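Local structure of putative lipoprotein (Bacteroides thetaiotaomicron, 4Q1Z) at residues A[315-320]-A[333-338]; A[154-159]-A[260-265]; A[310-315]-A[323-328]. The protein is of unknown function, a two-domain, beta-rich DUF4876 family protein whose putative lipoprotein nature suggests a place at the cell envelope. All blocks are in the same frame, centred on the assembly; numbering follows the deposited sequence.

Contact 1. Residues A[315-320]-A[333-338]; sequences NNESKM and ITWVGA
The backbones of 315-320 and 333-338 come closest at N316 and G337, whose CA atoms lie 4.4 Å apart, and the CA of G337 offers a C-H...O contact to N315 O at 3.2 Å. N316 to K319 form a type I beta turn, headed by an Asx turn in which N316 OD1 accepts from S318 N in the carbonyl plane and from S318 OG. Asparagine suits the place because its short amide reaches forward to the backbone N and hydroxyl of S318. This turn rests on the indole of W335. E317 CB stands over the six-membered ring of W335 in a CH-pi contact, 3.9 Å from the centroid, and the backbone at N316 C lies over the same face. W335 CG sits between the backbone N and the carbonyl carbon (chi1 65°), which lays the indole beneath the turn; R380 adds a cation-pi contact. Putting an alanine at W335 would probably leave the E317 side of the turn without its floor and its bridging water without the indole donor. Farther along, I333 CD1 touches CG of the selenomethionine M320 at 3.9 Å. One water accepts from W335 NE1 and donates to E317 OE2 at 2.9 Å.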
loop_
_atom_site.group_PDB
_atom_site.type_symbol
_atom_site.label_atom_id
_atom_site.label_comp_id
_atom_site.label_asym_id
_atom_site.label_seq_id
_atom_site.Cartn_x
_atom_site.Cartn_y
_atom_site.Cartn_z
ATOM N N ASN A 315 7.167 4.476 19.091
ATOM C CA ASN A 315 8.266 5.285 19.627
ATOM C C ASN A 315 9.632 4.698 19.326
ATOM O O ASN A 315 10.501 5.405 18.841
ATOM C CB ASN A 315 8.126 5.441 21.154
ATOM C CG ASN A 315 6.842 6.027 21.680
ATOM O OD1 ASN A 315 5.732 5.635 21.318
ATOM N ND2 ASN A 315 6.975 6.918 22.631
ATOM N N ASN A 316 9.826 3.413 19.662
ATOM C CA ASN A 316 11.080 2.669 19.508
ATOM C C ASN A 316 10.811 1.179 19.614
ATOM O O ASN A 316 9.651 0.783 19.667
ATOM C CB ASN A 316 12.115 3.105 20.552
ATOM C CG ASN A 316 11.555 3.312 21.918
ATOM O OD1 ASN A 316 10.981 2.413 22.520
ATOM N ND2 ASN A 316 11.645 4.536 22.404
ATOM N N GLU A 317 11.869 0.357 19.659
ATOM C CA GLU A 317 11.757 -1.105 19.711
ATOM C C GLU A 317 11.162 -1.655 21.042
ATOM O O GLU A 317 10.864 -2.857 21.112
ATOM C CB GLU A 317 13.108 -1.778 19.415
ATOM C CG GLU A 317 14.312 -1.196 20.147
ATOM C CD GLU A 317 15.002 -0.032 19.460
ATOM O OE1 GLU A 317 14.523 1.115 19.620
ATOM O OE2 GLU A 317 16.033 -0.262 18.784
ATOM N N SER A 318 10.932 -0.781 22.054
ATOM C CA SER A 318 10.394 -1.169 23.362
ATOM C C SER A 318 8.877 -1.220 23.407
ATOM O O SER A 318 8.319 -1.738 24.376
ATOM C CB SER A 318 10.878 -0.205 24.440
ATOM O OG SER A 318 9.996 0.899 24.611
ATOM N N LYS A 319 8.207 -0.666 22.396
ATOM C CA LYS A 319 6.755 -0.556 22.394
ATOM C C LYS A 319 6.050 -1.719 21.654
ATOM O O LYS A 319 5.080 -1.480 20.931
ATOM C CB LYS A 319 6.365 0.808 21.777
ATOM C CG LYS A 319 6.974 2.031 22.472
ATOM C CD LYS A 319 6.023 2.681 23.471
ATOM C CE LYS A 319 6.768 3.127 24.708
ATOM N NZ LYS A 319 5.862 3.735 25.714
HETATM N N MSE A 320 6.479 -2.974 21.855
HETATM C CA MSE A 320 5.810 -4.087 21.138
HETATM C C MSE A 320 4.536 -4.552 21.866
HETATM O O MSE A 320 3.665 -5.171 21.242
HETATM C CB MSE A 320 6.725 -5.302 20.838
HETATM C CG MSE A 320 8.203 -5.079 21.070
HETATM SE SE MSE A 320 8.545 -5.222 22.963
HETATM C CE MSE A 320 7.540 -6.962 23.410
ATOM N N ILE A 333 5.704 -4.007 14.717
ATOM C CA ILE A 333 5.935 -2.591 15.012
ATOM C C ILE A 333 7.134 -2.094 14.219
ATOM O O ILE A 333 8.133 -2.816 14.089
ATOM C CB ILE A 333 6.168 -2.350 16.537
ATOM C CG1 ILE A 333 7.316 -3.228 17.134
ATOM C CG2 ILE A 333 4.888 -2.475 17.336
ATOM C CD1 ILE A 333 8.253 -2.501 18.196
ATOM N N THR A 334 7.055 -0.855 13.738
ATOM C CA THR A 334 8.138 -0.147 13.016
ATOM C C THR A 334 8.374 1.156 13.770
ATOM O O THR A 334 7.547 1.513 14.605
ATOM C CB THR A 334 7.860 0.012 11.508
ATOM O OG1 THR A 334 9.067 0.417 10.863
ATOM C CG2 THR A 334 6.737 0.978 11.205
ATOM N N TRP A 335 9.517 1.814 13.567
ATOM C CA TRP A 335 9.882 3.021 14.332
ATOM C C TRP A 335 11.060 3.730 13.690
ATOM O O TRP A 335 11.667 3.199 12.762
ATOM C CB TRP A 335 10.249 2.644 15.812
ATOM C CG TRP A 335 11.482 1.780 15.936
ATOM C CD1 TRP A 335 12.776 2.208 16.033
ATOM C CD2 TRP A 335 11.539 0.344 15.845
ATOM N NE1 TRP A 335 13.638 1.131 16.020
ATOM C CE2 TRP A 335 12.907 -0.027 15.910
ATOM C CE3 TRP A 335 10.569 -0.666 15.716
ATOM C CZ2 TRP A 335 13.326 -1.373 15.892
ATOM C CZ3 TRP A 335 10.984 -1.994 15.658
ATOM C CH2 TRP A 335 12.346 -2.339 15.770
ATOM N N VAL A 336 11.396 4.927 14.209
ATOM C CA VAL A 336 12.552 5.719 13.793
ATOM C C VAL A 336 13.335 6.060 15.067
ATOM O O VAL A 336 14.461 6.555 14.999
ATOM C CB VAL A 336 12.245 6.955 12.914
ATOM C CG1 VAL A 336 11.669 6.535 11.579
ATOM C CG2 VAL A 336 11.352 7.963 13.626
ATOM N N GLY A 337 12.729 5.756 16.210
ATOM C CA GLY A 337 13.345 5.868 17.525
ATOM C C GLY A 337 13.503 7.236 18.120
ATOM O O GLY A 337 14.009 7.354 19.226
ATOM N N ALA A 338 13.079 8.267 17.415
ATOM C CA ALA A 338 13.160 9.637 17.918
ATOM C C ALA A 338 12.136 10.528 17.261
ATOM O O ALA A 338 11.675 10.229 16.161
ATOM C CB ALA A 338 14.551 10.201 17.680
HETATM O O HOH W 1 9.274 6.271 15.839
HETATM O O HOH W 2 16.894 0.727 16.168
#

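Contact 2. Residues A[154-159]-A[260-265]; sequences PGTATT and SVFGGA
Two loops meet here through a single direct side-chain hydrogen bond and several waters, a partly buried contact joining the segment after strand 148-152 to the turn that leads into strand 265-269, its neighbour in the larger sheet. T156 OG1 and S260 OG are 2.8 Å apart, and either hydroxyl could be the donor. S260 OG lies anti to its backbone N (chi1 -158°), which carries it across to the threonine. The branched T156 does two jobs: its hydroxyl bonds to serine while its methyl, T156 CG2, packs obliquely against F262 CD2 at 3.7 Å. S260 opens a type I beta turn closed by G263 N to S260 O, and G263, with a positive phi of 107°, takes a backbone shape that a side chain would strain. G155 O accepts from one water that in turn accepts from A265 N, and from a second that accepts from S260 N. A third water accepts from A157 N and lies within donating distance of G263 O, among competing acceptors. R324 NH2 also bonds to G155 O and G263 O, giving these carbonyls a charged partner. With backbone carbonyls and N-H groups bridged by water, the loops' fit is likely to depend on those waters.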
loop_
_atom_site.group_PDB
_atom_site.type_symbol
_atom_site.label_atom_id
_atom_site.label_comp_id
_atom_site.label_asym_id
_atom_site.label_seq_id
_atom_site.Cartn_x
_atom_site.Cartn_y
_atom_site.Cartn_z
ATOM N N PRO A 154 -5.104 4.059 20.600
ATOM C CA PRO A 154 -4.563 5.344 21.121
ATOM C C PRO A 154 -3.632 5.990 20.099
ATOM O O PRO A 154 -2.799 5.272 19.558
ATOM C CB PRO A 154 -3.796 4.904 22.391
ATOM C CG PRO A 154 -4.384 3.566 22.750
ATOM C CD PRO A 154 -4.638 2.930 21.428
ATOM N N GLY A 155 -3.826 7.288 19.799
ATOM C CA GLY A 155 -3.016 8.071 18.862
ATOM C C GLY A 155 -1.534 7.787 18.982
ATOM O O GLY A 155 -0.896 7.419 18.000
ATOM N N THR A 156 -0.993 7.889 20.218
ATOM C CA THR A 156 0.381 7.503 20.571
ATOM C C THR A 156 0.333 6.143 21.240
ATOM O O THR A 156 -0.535 5.902 22.067
ATOM C CB THR A 156 1.048 8.542 21.483
ATOM O OG1 THR A 156 0.800 9.856 20.967
ATOM C CG2 THR A 156 2.566 8.295 21.643
ATOM N N ALA A 157 1.256 5.260 20.895
ATOM C CA ALA A 157 1.328 3.910 21.462
ATOM C C ALA A 157 1.445 3.952 22.998
ATOM O O ALA A 157 2.165 4.784 23.563
ATOM C CB ALA A 157 2.497 3.144 20.862
ATOM N N THR A 158 0.689 3.069 23.655
ATOM C CA THR A 158 0.645 2.964 25.103
ATOM C C THR A 158 0.280 1.550 25.526
ATOM O O THR A 158 -0.386 0.819 24.784
ATOM C CB THR A 158 -0.318 3.996 25.717
ATOM O OG1 THR A 158 -0.316 3.802 27.127
ATOM C CG2 THR A 158 -1.732 3.885 25.192
ATOM N N THR A 159 0.735 1.177 26.727
ATOM C CA THR A 159 0.479 -0.113 27.362
ATOM C C THR A 159 -0.907 -0.066 28.022
ATOM O O THR A 159 -1.481 -1.118 28.279
ATOM C CB THR A 159 1.620 -0.458 28.349
ATOM O OG1 THR A 159 1.907 0.669 29.209
ATOM C CG2 THR A 159 2.887 -0.912 27.622
ATOM N N SER A 260 0.648 11.152 15.465
ATOM C CA SER A 260 1.720 11.066 16.474
ATOM C C SER A 260 3.136 11.133 15.862
ATOM O O SER A 260 3.480 10.316 14.995
ATOM C CB SER A 260 1.574 9.781 17.285
ATOM O OG SER A 260 2.228 9.882 18.535
ATOM N N VAL A 261 3.949 12.115 16.321
ATOM C CA VAL A 261 5.351 12.282 15.906
ATOM C C VAL A 261 6.183 11.105 16.533
ATOM O O VAL A 261 7.329 10.868 16.140
ATOM C CB VAL A 261 5.936 13.699 16.209
ATOM C CG1 VAL A 261 5.155 14.799 15.475
ATOM C CG2 VAL A 261 6.003 13.988 17.709
ATOM N N PHE A 262 5.562 10.326 17.455
ATOM C CA PHE A 262 6.150 9.116 18.032
ATOM C C PHE A 262 5.811 7.864 17.227
ATOM O O PHE A 262 6.174 6.785 17.639
ATOM C CB PHE A 262 5.628 8.893 19.446
ATOM C CG PHE A 262 6.079 9.886 20.474
ATOM C CD1 PHE A 262 7.373 9.848 20.980
ATOM C CD2 PHE A 262 5.197 10.837 20.973
ATOM C CE1 PHE A 262 7.791 10.766 21.953
ATOM C CE2 PHE A 262 5.606 11.747 21.958
ATOM C CZ PHE A 262 6.900 11.703 22.444
ATOM N N GLY A 263 5.060 7.991 16.147
ATOM C CA GLY A 263 4.588 6.862 15.367
ATOM C C GLY A 263 3.111 6.660 15.598
ATOM O O GLY A 263 2.645 6.541 16.743
ATOM N N GLY A 264 2.374 6.666 14.496
ATOM C CA GLY A 264 0.936 6.432 14.491
ATOM C C GLY A 264 0.631 5.077 13.898
ATOM O O GLY A 264 1.528 4.425 13.357
ATOM N N ALA A 265 -0.633 4.628 14.048
ATOM C CA ALA A 265 -1.146 3.383 13.477
ATOM C C ALA A 265 -2.031 3.795 12.284
ATOM O O ALA A 265 -3.023 4.505 12.469
ATOM C CB ALA A 265 -1.908 2.582 14.523
HETATM O O HOH W 3 -2.280 6.300 15.541
HETATM O O HOH W 4 -1.669 9.465 15.572
HETATM O O HOH W 5 3.614 5.887 19.417
#

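Contact 3. Residues A[310-315]-A[323-328]; sequences AVEAVN and KRVPGV
One buried carboxylate, that of E312, takes four hydrogen bonds from three consecutive residues, K323, R324 and V325, and so fastens the loop to strand 307-312, an outermost strand of the larger sheet. E312 CG lies anti to the backbone N (chi1 -179°) and the chain bends at chi2, which turns the acid toward the loop. E312 OE1 receives V325 N at 2.8 Å, on its syn side but well out of the carboxylate plane, and K323 NZ on its anti side, also at 2.8 Å, the latter a salt bridge. E312 OE2 is held by R324 N on the syn side at 2.9 Å, in a nearly straight bond of 168°, while its anti lone pair meets R324 NH1 at 2.7 Å. Both oxygens therefore have a backbone and a charged side-chain donor, and the carboxylate and guanidinium lie nearly coplanar, 22° apart. Glutamate is long enough to reach the loop's N-H groups, and the positive ends of K323 and R324 suit their places by balancing its charge. R324 NH1 also donates to A313 O at 3.0 Å, in the guanidinium plane, tying the arginine to the backbone of A313 as well. K323 NZ has further acceptors in the carbonyls of D330 and G332, and R324 continues through NE and NH2 to P154, G155 and G263. Beside the polar cluster, A310 CB packs on V325 CG1 at 3.6 Å. Two cations and two amide N-H groups around one acid would be expected to stabilise its ionised form, so that a charge is accommodated in a buried site.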
loop_
_atom_site.group_PDB
_atom_site.type_symbol
_atom_site.label_atom_id
_atom_site.label_comp_id
_atom_site.label_asym_id
_atom_site.label_seq_id
_atom_site.Cartn_x
_atom_site.Cartn_y
_atom_site.Cartn_z
ATOM N N ALA A 310 -2.199 -1.912 6.598
ATOM C CA ALA A 310 -2.030 -1.370 7.945
ATOM C C ALA A 310 -0.563 -1.318 8.328
ATOM O O ALA A 310 0.180 -2.245 8.031
ATOM C CB ALA A 310 -2.794 -2.211 8.943
ATOM N N VAL A 311 -0.127 -0.210 8.944
ATOM C CA VAL A 311 1.260 -0.004 9.401
ATOM C C VAL A 311 1.250 0.480 10.853
ATOM O O VAL A 311 0.737 1.569 11.150
ATOM C CB VAL A 311 2.080 0.964 8.490
ATOM C CG1 VAL A 311 3.533 1.097 8.974
ATOM C CG2 VAL A 311 2.039 0.510 7.038
ATOM N N GLU A 312 1.862 -0.307 11.745
ATOM C CA GLU A 312 1.976 0.041 13.167
ATOM C C GLU A 312 3.299 0.723 13.444
ATOM O O GLU A 312 4.300 0.038 13.639
ATOM C CB GLU A 312 1.832 -1.215 14.060
ATOM C CG GLU A 312 1.904 -0.948 15.554
ATOM C CD GLU A 312 0.577 -1.046 16.275
ATOM O OE1 GLU A 312 -0.049 -2.126 16.193
ATOM O OE2 GLU A 312 0.176 -0.063 16.947
ATOM N N ALA A 313 3.311 2.067 13.520
ATOM C CA ALA A 313 4.548 2.742 13.920
ATOM C C ALA A 313 4.432 3.091 15.394
ATOM O O ALA A 313 3.316 3.299 15.916
ATOM C CB ALA A 313 4.846 3.964 13.065
ATOM N N VAL A 314 5.584 3.013 16.095
ATOM C CA VAL A 314 5.721 3.234 17.538
ATOM C C VAL A 314 7.004 4.038 17.820
ATOM O O VAL A 314 7.804 4.269 16.906
ATOM C CB VAL A 314 5.708 1.904 18.346
ATOM C CG1 VAL A 314 4.351 1.190 18.281
ATOM C CG2 VAL A 314 6.859 0.987 17.943
ATOM N N ASN A 315 7.167 4.476 19.091
ATOM C CA ASN A 315 8.266 5.285 19.627
ATOM C C ASN A 315 9.632 4.698 19.326
ATOM O O ASN A 315 10.501 5.405 18.841
ATOM C CB ASN A 315 8.126 5.441 21.154
ATOM C CG ASN A 315 6.842 6.027 21.680
ATOM O OD1 ASN A 315 5.732 5.635 21.318
ATOM N ND2 ASN A 315 6.975 6.918 22.631
ATOM N N LYS A 323 0.758 -2.157 21.046
ATOM C CA LYS A 323 0.143 -2.187 19.708
ATOM C C LYS A 323 -1.361 -1.843 19.717
ATOM O O LYS A 323 -2.072 -2.218 20.650
ATOM C CB LYS A 323 0.336 -3.577 19.076
ATOM C CG LYS A 323 1.725 -3.770 18.497
ATOM C CD LYS A 323 1.991 -5.143 17.863
ATOM C CE LYS A 323 1.026 -5.651 16.783
ATOM N NZ LYS A 323 0.812 -4.714 15.639
ATOM N N ARG A 324 -1.843 -1.151 18.659
ATOM C CA ARG A 324 -3.264 -0.827 18.476
ATOM C C ARG A 324 -3.759 -1.306 17.087
ATOM O O ARG A 324 -4.955 -1.233 16.803
ATOM C CB ARG A 324 -3.602 0.666 18.723
ATOM C CG ARG A 324 -2.807 1.730 17.948
ATOM C CD ARG A 324 -1.637 2.174 18.782
ATOM N NE ARG A 324 -1.077 3.442 18.343
ATOM C CZ ARG A 324 0.069 3.596 17.690
ATOM N NH1 ARG A 324 0.783 2.538 17.323
ATOM N NH2 ARG A 324 0.507 4.808 17.389
ATOM N N VAL A 325 -2.859 -1.831 16.241
ATOM C CA VAL A 325 -3.263 -2.411 14.966
ATOM C C VAL A 325 -3.559 -3.901 15.265
ATOM O O VAL A 325 -2.703 -4.599 15.850
ATOM C CB VAL A 325 -2.232 -2.239 13.790
ATOM C CG1 VAL A 325 -2.719 -2.921 12.514
ATOM C CG2 VAL A 325 -1.927 -0.774 13.503
ATOM N N PRO A 326 -4.745 -4.414 14.870
ATOM C CA PRO A 326 -4.996 -5.850 15.044
ATOM C C PRO A 326 -3.910 -6.691 14.333
ATOM O O PRO A 326 -3.516 -6.388 13.197
ATOM C CB PRO A 326 -6.383 -6.031 14.425
ATOM C CG PRO A 326 -7.007 -4.643 14.459
ATOM C CD PRO A 326 -5.866 -3.751 14.169
ATOM N N GLY A 327 -3.400 -7.702 15.056
ATOM C CA GLY A 327 -2.326 -8.606 14.649
ATOM C C GLY A 327 -2.448 -9.211 13.267
ATOM O O GLY A 327 -1.431 -9.410 12.596
ATOM N N VAL A 328 -3.679 -9.502 12.824
ATOM C CA VAL A 328 -3.923 -10.054 11.480
ATOM C C VAL A 328 -3.535 -9.039 10.401
ATOM O O VAL A 328 -3.152 -9.454 9.304
ATOM C CB VAL A 328 -5.369 -10.573 11.240
ATOM C CG1 VAL A 328 -5.645 -11.787 12.090
ATOM C CG2 VAL A 328 -6.419 -9.490 11.485
#

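Contact 3 is the buried member of the set, contact 2 is partly buried, and contact 1 lies at the surface. Contacts 1 and 3 both fold the chain that leaves strand 307-312 back toward itself: they share N315, and T334 makes backbone hydrogen bonds to E312 and V314. Contact 2 joins different loops, but R324 of contact 3 reaches its carbonyls, and N315 packs against F262, so the three form one continuous patch. Their chemistry differs with burial: a charged network with many bonds inside, hydroxyls and bridging waters in the partly buried contact, and an aromatic ring under a turn at the surface.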